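Local coordinates for protein elongation factor G (Thermus thermophilus, PDB 2DY1) that binds GTP and a magnesium ion and probably works as a GTPase translation elongation factor in protein synthesis, at residues A[161-166]-A[189-194]; A[240-245]-A[270-275]. All coordinates share one frame; numbering follows the deposited sequence.

Interaction 1 (A[161-166]-A[189-194]); sequences LPLYEG and REAEVP
Leu163 carries nearly all of this contact, with one methyl reaching Ala191 and the other Pro194. Its CG stands anti to the backbone N (chi1 178°), which carries the end of the side chain across to 189-194 although the CB itself does not aim there. The second torsion (chi2 67°) then splits the two methyls between the partners. CD2 meets the methyl of Ala191, with 4.0 Å between Leu163 CD2 and Ala191 CB. CD1 lies against the pyrrolidine ring of Pro194 at 3.6 Å from Pro194 CD, and Pro194 CG is only slightly farther from Leu163 CD1, at 3.8 Å. The leucine branch and the ring run at a slant to each other, and the touch is purely apolar.

Strands 156-165 and 187-191 are the first and last of a four-stranded antiparallel meander at one end of the GTP-binding domain's mixed sheet, an end that probably leads into the G' insertion of EF-G. Two strands separate them in sheet order, so side chains bridge the gap instead of strand pairing. Between the two lie Val170 and Arg182, both touched by Leu163, and Arg182 also forms a salt bridge with Glu165. Past the end of strand 187-191 the chain turns Val193 away from 161-166, while Val193 O accepts a hydrogen bond from Arg198. That leaves Pro194, next along, facing the leucine.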
ATOM      1  N   LEU A 161     -18.670  27.066  10.411  1.00 13.18           N
ATOM      2  CA  LEU A 161     -18.921  26.769  11.820  1.00 11.70           C
ATOM      3  C   LEU A 161     -20.321  26.130  11.784  1.00 11.19           C
ATOM      4  O   LEU A 161     -21.103  26.359  10.872  1.00 12.29           O
ATOM      5  CB  LEU A 161     -18.926  28.027  12.684  1.00 11.97           C
ATOM      6  CG  LEU A 161     -17.565  28.699  12.817  1.00 13.26           C
ATOM      7  CD1 LEU A 161     -17.750  29.950  13.678  1.00 15.81           C
ATOM      8  CD2 LEU A 161     -16.523  27.769  13.427  1.00 14.92           C
ATOM      9  N   PRO A 162     -20.649  25.311  12.779  1.00  9.83           N
ATOM     10  CA  PRO A 162     -21.967  24.676  12.767  1.00 12.23           C
ATOM     11  C   PRO A 162     -23.129  25.540  13.210  1.00 12.26           C
ATOM     12  O   PRO A 162     -23.001  26.348  14.147  1.00 13.05           O
ATOM     13  CB  PRO A 162     -21.782  23.475  13.688  1.00 11.32           C
ATOM     14  CG  PRO A 162     -20.725  23.943  14.662  1.00 17.78           C
ATOM     15  CD  PRO A 162     -19.786  24.804  13.855  1.00 12.15           C
ATOM     16  N   LEU A 163     -24.255  25.392  12.516  1.00 12.00           N
ATOM     17  CA  LEU A 163     -25.467  26.090  12.929  1.00 11.73           C
ATOM     18  C   LEU A 163     -26.292  25.093  13.725  1.00 13.04           C
ATOM     19  O   LEU A 163     -26.604  24.007  13.245  1.00 13.22           O
ATOM     20  CB  LEU A 163     -26.276  26.581  11.724  1.00 10.10           C
ATOM     21  CG  LEU A 163     -27.576  27.287  12.099  1.00 12.33           C
ATOM     22  CD1 LEU A 163     -27.219  28.598  12.806  1.00 14.02           C
ATOM     23  CD2 LEU A 163     -28.404  27.585  10.844  1.00 14.63           C
ATOM     24  N   TYR A 164     -26.616  25.444  14.968  1.00 13.93           N
ATOM     25  CA  TYR A 164     -27.425  24.577  15.814  1.00 13.18           C
ATOM     26  C   TYR A 164     -28.770  25.206  16.126  1.00 14.12           C
ATOM     27  O   TYR A 164     -28.905  26.432  16.158  1.00 17.87           O
ATOM     28  CB  TYR A 164     -26.746  24.330  17.161  1.00 15.53           C
ATOM     29  CG  TYR A 164     -25.531  23.440  17.110  1.00 13.17           C
ATOM     30  CD1 TYR A 164     -25.664  22.049  17.106  1.00 18.00           C
ATOM     31  CD2 TYR A 164     -24.252  23.981  17.072  1.00 18.60           C
ATOM     32  CE1 TYR A 164     -24.535  21.220  17.068  1.00 23.46           C
ATOM     33  CE2 TYR A 164     -23.132  23.167  17.043  1.00 18.38           C
ATOM     34  CZ  TYR A 164     -23.272  21.795  17.041  1.00 18.21           C
ATOM     35  OH  TYR A 164     -22.144  20.986  17.041  1.00 20.11           O
ATOM     36  N   GLU A 165     -29.755  24.351  16.366  1.00 18.15           N
ATOM     37  CA  GLU A 165     -31.085  24.793  16.779  1.00 19.11           C
ATOM     38  C   GLU A 165     -31.434  23.850  17.918  1.00 23.21           C
ATOM     39  O   GLU A 165     -31.573  22.642  17.728  1.00 22.42           O
ATOM     40  CB  GLU A 165     -32.099  24.688  15.629  1.00 19.71           C
ATOM     41  CG  GLU A 165     -31.938  25.791  14.604  1.00 18.34           C
ATOM     42  CD  GLU A 165     -32.862  25.635  13.407  1.00 17.75           C
ATOM     43  OE1 GLU A 165     -33.609  24.636  13.372  1.00 21.07           O
ATOM     44  OE2 GLU A 165     -32.820  26.508  12.509  1.00 23.51           O
ATOM     45  N   GLY A 166     -31.516  24.404  19.123  1.00 28.64           N
ATOM     46  CA  GLY A 166     -31.841  23.590  20.280  1.00 34.55           C
ATOM     47  C   GLY A 166     -30.974  22.351  20.422  1.00 35.83           C
ATOM     48  O   GLY A 166     -31.480  21.261  20.703  1.00 35.66           O
ATOM     49  N   ARG A 189     -31.925  26.885   3.146  1.00 21.40           N
ATOM     50  CA  ARG A 189     -32.559  28.211   3.197  1.00 24.24           C
ATOM     51  C   ARG A 189     -31.697  29.043   4.119  1.00 25.68           C
ATOM     52  O   ARG A 189     -31.150  28.521   5.093  1.00 19.66           O
ATOM     53  CB  ARG A 189     -33.927  28.201   3.818  1.00 32.96           C
ATOM     54  CG  ARG A 189     -35.074  27.428   3.095  1.00 39.37           C
ATOM     55  CD  ARG A 189     -35.638  28.101   1.806  1.00 46.93           C
ATOM     56  NE  ARG A 189     -36.203  29.468   1.944  1.00 55.14           N
ATOM     57  CZ  ARG A 189     -37.481  29.828   2.114  1.00 58.65           C
ATOM     58  NH1 ARG A 189     -37.813  31.115   2.163  1.00 60.54           N
ATOM     59  NH2 ARG A 189     -38.392  28.889   2.303  1.00 60.12           N
ATOM     60  N   GLU A 190     -31.540  30.323   3.801  1.00 17.97           N
ATOM     61  CA  GLU A 190     -30.724  31.204   4.627  1.00 20.54           C
ATOM     62  C   GLU A 190     -31.392  31.353   5.992  1.00 19.94           C
ATOM     63  O   GLU A 190     -32.614  31.340   6.115  1.00 22.96           O
ATOM     64  CB  GLU A 190     -30.559  32.592   3.987  1.00 26.26           C
ATOM     65  CG  GLU A 190     -29.474  33.414   4.695  1.00 25.22           C
ATOM     66  CD  GLU A 190     -29.126  34.729   4.007  1.00 31.50           C
ATOM     67  OE1 GLU A 190     -29.563  34.965   2.856  1.00 33.38           O
ATOM     68  OE2 GLU A 190     -28.395  35.528   4.626  1.00 29.69           O
ATOM     69  N   ALA A 191     -30.561  31.488   7.009  1.00 18.69           N
ATOM     70  CA  ALA A 191     -31.016  31.635   8.375  1.00 16.98           C
ATOM     71  C   ALA A 191     -30.208  32.760   8.988  1.00 17.02           C
ATOM     72  O   ALA A 191     -29.209  33.221   8.412  1.00 20.64           O
ATOM     73  CB  ALA A 191     -30.789  30.328   9.150  1.00 14.61           C
ATOM     74  N   GLU A 192     -30.626  33.224  10.162  1.00 16.88           N
ATOM     75  CA  GLU A 192     -29.889  34.284  10.827  1.00 20.31           C
ATOM     76  C   GLU A 192     -28.786  33.670  11.668  1.00 18.82           C
ATOM     77  O   GLU A 192     -28.941  32.549  12.161  1.00 22.74           O
ATOM     78  CB  GLU A 192     -30.816  35.061  11.772  1.00 22.67           C
ATOM     79  CG  GLU A 192     -31.948  35.746  11.085  1.00 26.46           C
ATOM     80  CD  GLU A 192     -31.545  37.108  10.570  1.00 35.20           C
ATOM     81  OE1 GLU A 192     -30.328  37.375  10.458  1.00 34.80           O
ATOM     82  OE2 GLU A 192     -32.448  37.908  10.272  1.00 34.87           O
ATOM     83  N   VAL A 193     -27.673  34.383  11.819  1.00 21.57           N
ATOM     84  CA  VAL A 193     -26.607  33.900  12.687  1.00 23.06           C
ATOM     85  C   VAL A 193     -27.199  34.142  14.073  1.00 25.54           C
ATOM     86  O   VAL A 193     -27.602  35.269  14.392  1.00 19.98           O
ATOM     87  CB  VAL A 193     -25.317  34.729  12.563  1.00 29.00           C
ATOM     88  CG1 VAL A 193     -24.340  34.301  13.648  1.00 28.85           C
ATOM     89  CG2 VAL A 193     -24.690  34.540  11.178  1.00 25.40           C
ATOM     90  N   PRO A 194     -27.291  33.091  14.904  1.00 23.16           N
ATOM     91  CA  PRO A 194     -27.858  33.279  16.241  1.00 20.25           C
ATOM     92  C   PRO A 194     -27.137  34.397  17.015  1.00 19.80           C
ATOM     93  O   PRO A 194     -25.913  34.482  16.987  1.00 19.83           O
ATOM     94  CB  PRO A 194     -27.662  31.913  16.895  1.00 22.77           C
ATOM     95  CG  PRO A 194     -27.718  30.971  15.745  1.00 27.33           C
ATOM     96  CD  PRO A 194     -26.902  31.684  14.691  1.00 22.95           C
TER

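Interaction 2 (A[240-245]-A[270-275]); sequences EAVRRG and EALPSP
Val242 turns CG1 anti to its own backbone N (chi1 176°), which lays that methyl beside the carbonyl of Ala271, with Val242 CG1 3.2 Å from Ala271 O, a tight approach of a methyl to a backbone oxygen. The same methyl reaches the leucine that follows, where Val242 CG1 and Leu272 CD2 are 3.9 Å apart. Arg243 runs extended until it bends at chi3 (73°): its CG brushes the proline ring, 4.2 Å from Pro273 CB, and the bend swings the guanidinium back along its own helix to Glu240. Arg243 NE lies 3.1 Å from Glu240 OE1, in an almost straight hydrogen bond (176°) that forms part of a salt bridge and meets the carboxylate from above its plane. With an alanine here, Glu240 would probably lose this charged partner and Pro273 the methylene that covers its CB. Gly245 ends helix 231-243 in a Schellman motif. Helix 261-271 stops alongside, its Glu270 O bonded to His239 of the first helix, while Ala271 and Leu272 rest on Met130 of strand 129-134, and Leu272 also touches Val12 of strand 9-16.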
ATOM      1  N   GLU A 240      -4.298  31.302  -3.664  1.00 16.53           N
ATOM      2  CA  GLU A 240      -2.868  31.140  -3.826  1.00 15.27           C
ATOM      3  C   GLU A 240      -2.235  30.478  -2.612  1.00 14.22           C
ATOM      4  O   GLU A 240      -1.324  29.655  -2.740  1.00 17.93           O
ATOM      5  CB  GLU A 240      -2.251  32.527  -4.103  1.00 18.05           C
ATOM      6  CG  GLU A 240      -0.778  32.532  -4.416  1.00 30.45           C
ATOM      7  CD  GLU A 240      -0.419  31.789  -5.690  1.00 30.30           C
ATOM      8  OE1 GLU A 240      -1.312  31.513  -6.527  1.00 29.80           O
ATOM      9  OE2 GLU A 240       0.782  31.497  -5.847  1.00 39.07           O
ATOM     10  N   ALA A 241      -2.728  30.805  -1.417  1.00 15.20           N
ATOM     11  CA  ALA A 241      -2.176  30.205  -0.219  1.00 12.06           C
ATOM     12  C   ALA A 241      -2.493  28.703  -0.165  1.00 11.97           C
ATOM     13  O   ALA A 241      -1.660  27.906   0.257  1.00 13.96           O
ATOM     14  CB  ALA A 241      -2.728  30.892   1.044  1.00 16.09           C
ATOM     15  N   VAL A 242      -3.709  28.342  -0.561  1.00 15.55           N
ATOM     16  CA  VAL A 242      -4.088  26.928  -0.536  1.00 11.63           C
ATOM     17  C   VAL A 242      -3.257  26.184  -1.582  1.00 12.14           C
ATOM     18  O   VAL A 242      -2.768  25.087  -1.311  1.00 13.51           O
ATOM     19  CB  VAL A 242      -5.596  26.754  -0.804  1.00 12.38           C
ATOM     20  CG1 VAL A 242      -5.961  25.237  -0.869  1.00 12.25           C
ATOM     21  CG2 VAL A 242      -6.380  27.396   0.342  1.00 15.39           C
ATOM     22  N   ARG A 243      -3.093  26.795  -2.752  1.00 12.26           N
ATOM     23  CA  ARG A 243      -2.292  26.200  -3.825  1.00 14.96           C
ATOM     24  C   ARG A 243      -0.880  25.833  -3.343  1.00 15.35           C
ATOM     25  O   ARG A 243      -0.334  24.791  -3.731  1.00 17.08           O
ATOM     26  CB  ARG A 243      -2.191  27.167  -5.012  1.00 16.68           C
ATOM     27  CG  ARG A 243      -1.410  26.589  -6.207  1.00 19.46           C
ATOM     28  CD  ARG A 243      -1.256  27.610  -7.325  1.00 21.96           C
ATOM     29  NE  ARG A 243      -0.286  28.662  -6.998  1.00 26.07           N
ATOM     30  CZ  ARG A 243       1.036  28.495  -6.942  1.00 31.98           C
ATOM     31  NH1 ARG A 243       1.587  27.312  -7.186  1.00 30.56           N
ATOM     32  NH2 ARG A 243       1.822  29.530  -6.662  1.00 29.56           N
ATOM     33  N   ARG A 244      -0.293  26.691  -2.501  1.00 16.52           N
ATOM     34  CA  ARG A 244       1.055  26.503  -1.978  1.00 16.76           C
ATOM     35  C   ARG A 244       1.143  25.668  -0.701  1.00 19.18           C
ATOM     36  O   ARG A 244       2.224  25.472  -0.138  1.00 20.49           O
ATOM     37  CB  ARG A 244       1.699  27.882  -1.746  1.00 14.77           C
ATOM     38  CG  ARG A 244       1.934  28.669  -3.011  1.00 17.78           C
ATOM     39  CD  ARG A 244       2.363  30.100  -2.680  1.00 30.37           C
ATOM     40  NE  ARG A 244       2.897  30.786  -3.852  1.00 36.84           N
ATOM     41  CZ  ARG A 244       2.807  32.096  -4.063  1.00 45.81           C
ATOM     42  NH1 ARG A 244       2.199  32.876  -3.181  1.00 44.62           N
ATOM     43  NH2 ARG A 244       3.328  32.625  -5.163  1.00 48.74           N
ATOM     44  N   GLY A 245       0.001  25.157  -0.243  1.00 16.43           N
ATOM     45  CA  GLY A 245       0.005  24.349   0.957  1.00 15.57           C
ATOM     46  C   GLY A 245       0.271  25.142   2.218  1.00 16.87           C
ATOM     47  O   GLY A 245       0.772  24.589   3.198  1.00 17.71           O
ATOM     48  N   GLU A 270     -13.492  26.953  -5.505  1.00 13.65           N
ATOM     49  CA  GLU A 270     -12.877  28.198  -5.070  1.00 16.04           C
ATOM     50  C   GLU A 270     -11.482  28.075  -4.464  1.00 17.64           C
ATOM     51  O   GLU A 270     -10.610  28.917  -4.699  1.00 16.39           O
ATOM     52  CB  GLU A 270     -13.800  28.877  -4.055  1.00 19.06           C
ATOM     53  CG  GLU A 270     -13.181  30.070  -3.350  1.00 24.11           C
ATOM     54  CD  GLU A 270     -14.086  30.625  -2.263  1.00 37.56           C
ATOM     55  OE1 GLU A 270     -14.983  29.882  -1.798  1.00 35.44           O
ATOM     56  OE2 GLU A 270     -13.890  31.792  -1.863  1.00 35.55           O
ATOM     57  N   ALA A 271     -11.262  27.020  -3.689  1.00 10.56           N
ATOM     58  CA  ALA A 271      -9.999  26.834  -2.992  1.00 11.55           C
ATOM     59  C   ALA A 271      -8.898  25.979  -3.593  1.00 13.89           C
ATOM     60  O   ALA A 271      -7.723  26.251  -3.375  1.00 15.82           O
ATOM     61  CB  ALA A 271     -10.294  26.326  -1.573  1.00 16.56           C
ATOM     62  N   LEU A 272      -9.264  24.937  -4.330  1.00 10.59           N
ATOM     63  CA  LEU A 272      -8.268  24.021  -4.848  1.00  9.99           C
ATOM     64  C   LEU A 272      -7.799  24.406  -6.232  1.00 11.35           C
ATOM     65  O   LEU A 272      -8.531  25.032  -6.987  1.00 12.80           O
ATOM     66  CB  LEU A 272      -8.829  22.595  -4.792  1.00 10.69           C
ATOM     67  CG  LEU A 272      -9.274  22.237  -3.361  1.00 10.71           C
ATOM     68  CD1 LEU A 272      -9.793  20.787  -3.371  1.00 13.51           C
ATOM     69  CD2 LEU A 272      -8.133  22.374  -2.354  1.00 10.08           C
ATOM     70  N   PRO A 273      -6.559  24.029  -6.572  1.00 12.88           N
ATOM     71  CA  PRO A 273      -6.005  24.384  -7.882  1.00 13.05           C
ATOM     72  C   PRO A 273      -6.466  23.627  -9.091  1.00 14.80           C
ATOM     73  O   PRO A 273      -6.828  22.464  -9.015  1.00 14.27           O
ATOM     74  CB  PRO A 273      -4.512  24.198  -7.674  1.00 14.22           C
ATOM     75  CG  PRO A 273      -4.477  22.949  -6.846  1.00 14.67           C
ATOM     76  CD  PRO A 273      -5.575  23.255  -5.795  1.00 12.56           C
ATOM     77  N   SER A 274      -6.404  24.317 -10.228  1.00 16.12           N
ATOM     78  CA  SER A 274      -6.744  23.725 -11.509  1.00 12.58           C
ATOM     79  C   SER A 274      -5.482  23.022 -12.021  1.00 14.61           C
ATOM     80  O   SER A 274      -4.371  23.249 -11.529  1.00 11.96           O
ATOM     81  CB  SER A 274      -7.118  24.827 -12.505  1.00 15.69           C
ATOM     82  OG  SER A 274      -5.936  25.537 -12.870  1.00 16.06           O
ATOM     83  N   PRO A 275      -5.635  22.139 -13.018  1.00 11.40           N
ATOM     84  CA  PRO A 275      -4.473  21.435 -13.563  1.00 11.47           C
ATOM     85  C   PRO A 275      -3.462  22.429 -14.159  1.00 12.58           C
ATOM     86  O   PRO A 275      -2.253  22.229 -14.056  1.00 14.27           O
ATOM     87  CB  PRO A 275      -5.087  20.532 -14.632  1.00 13.82           C
ATOM     88  CG  PRO A 275      -6.426  20.224 -14.075  1.00 14.24           C
ATOM     89  CD  PRO A 275      -6.896  21.533 -13.474  1.00 11.88           C
TER

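Coming from the N terminus, the chain first builds most of the core strands and then enters strand 156-165. Interaction 1 closes a loop of 22 intervening residues, mostly strand, bringing the start and finish of the antiparallel meander together. Helices 198-213, 217-225 and 231-243 follow, and interaction 2 opens at the end of the last. Its 24-residue loop takes in strand 248-252, which rejoins the sheet next to strand 156-165, and most of helix 261-271. The two loops come in series, neither nesting nor crossing. The centres of the two contacts are about 29 Å apart and their nearest atoms about 13 Å. Interaction 1 lies at the sheet's outer end; interaction 2 ties two helix ends beside the core strands.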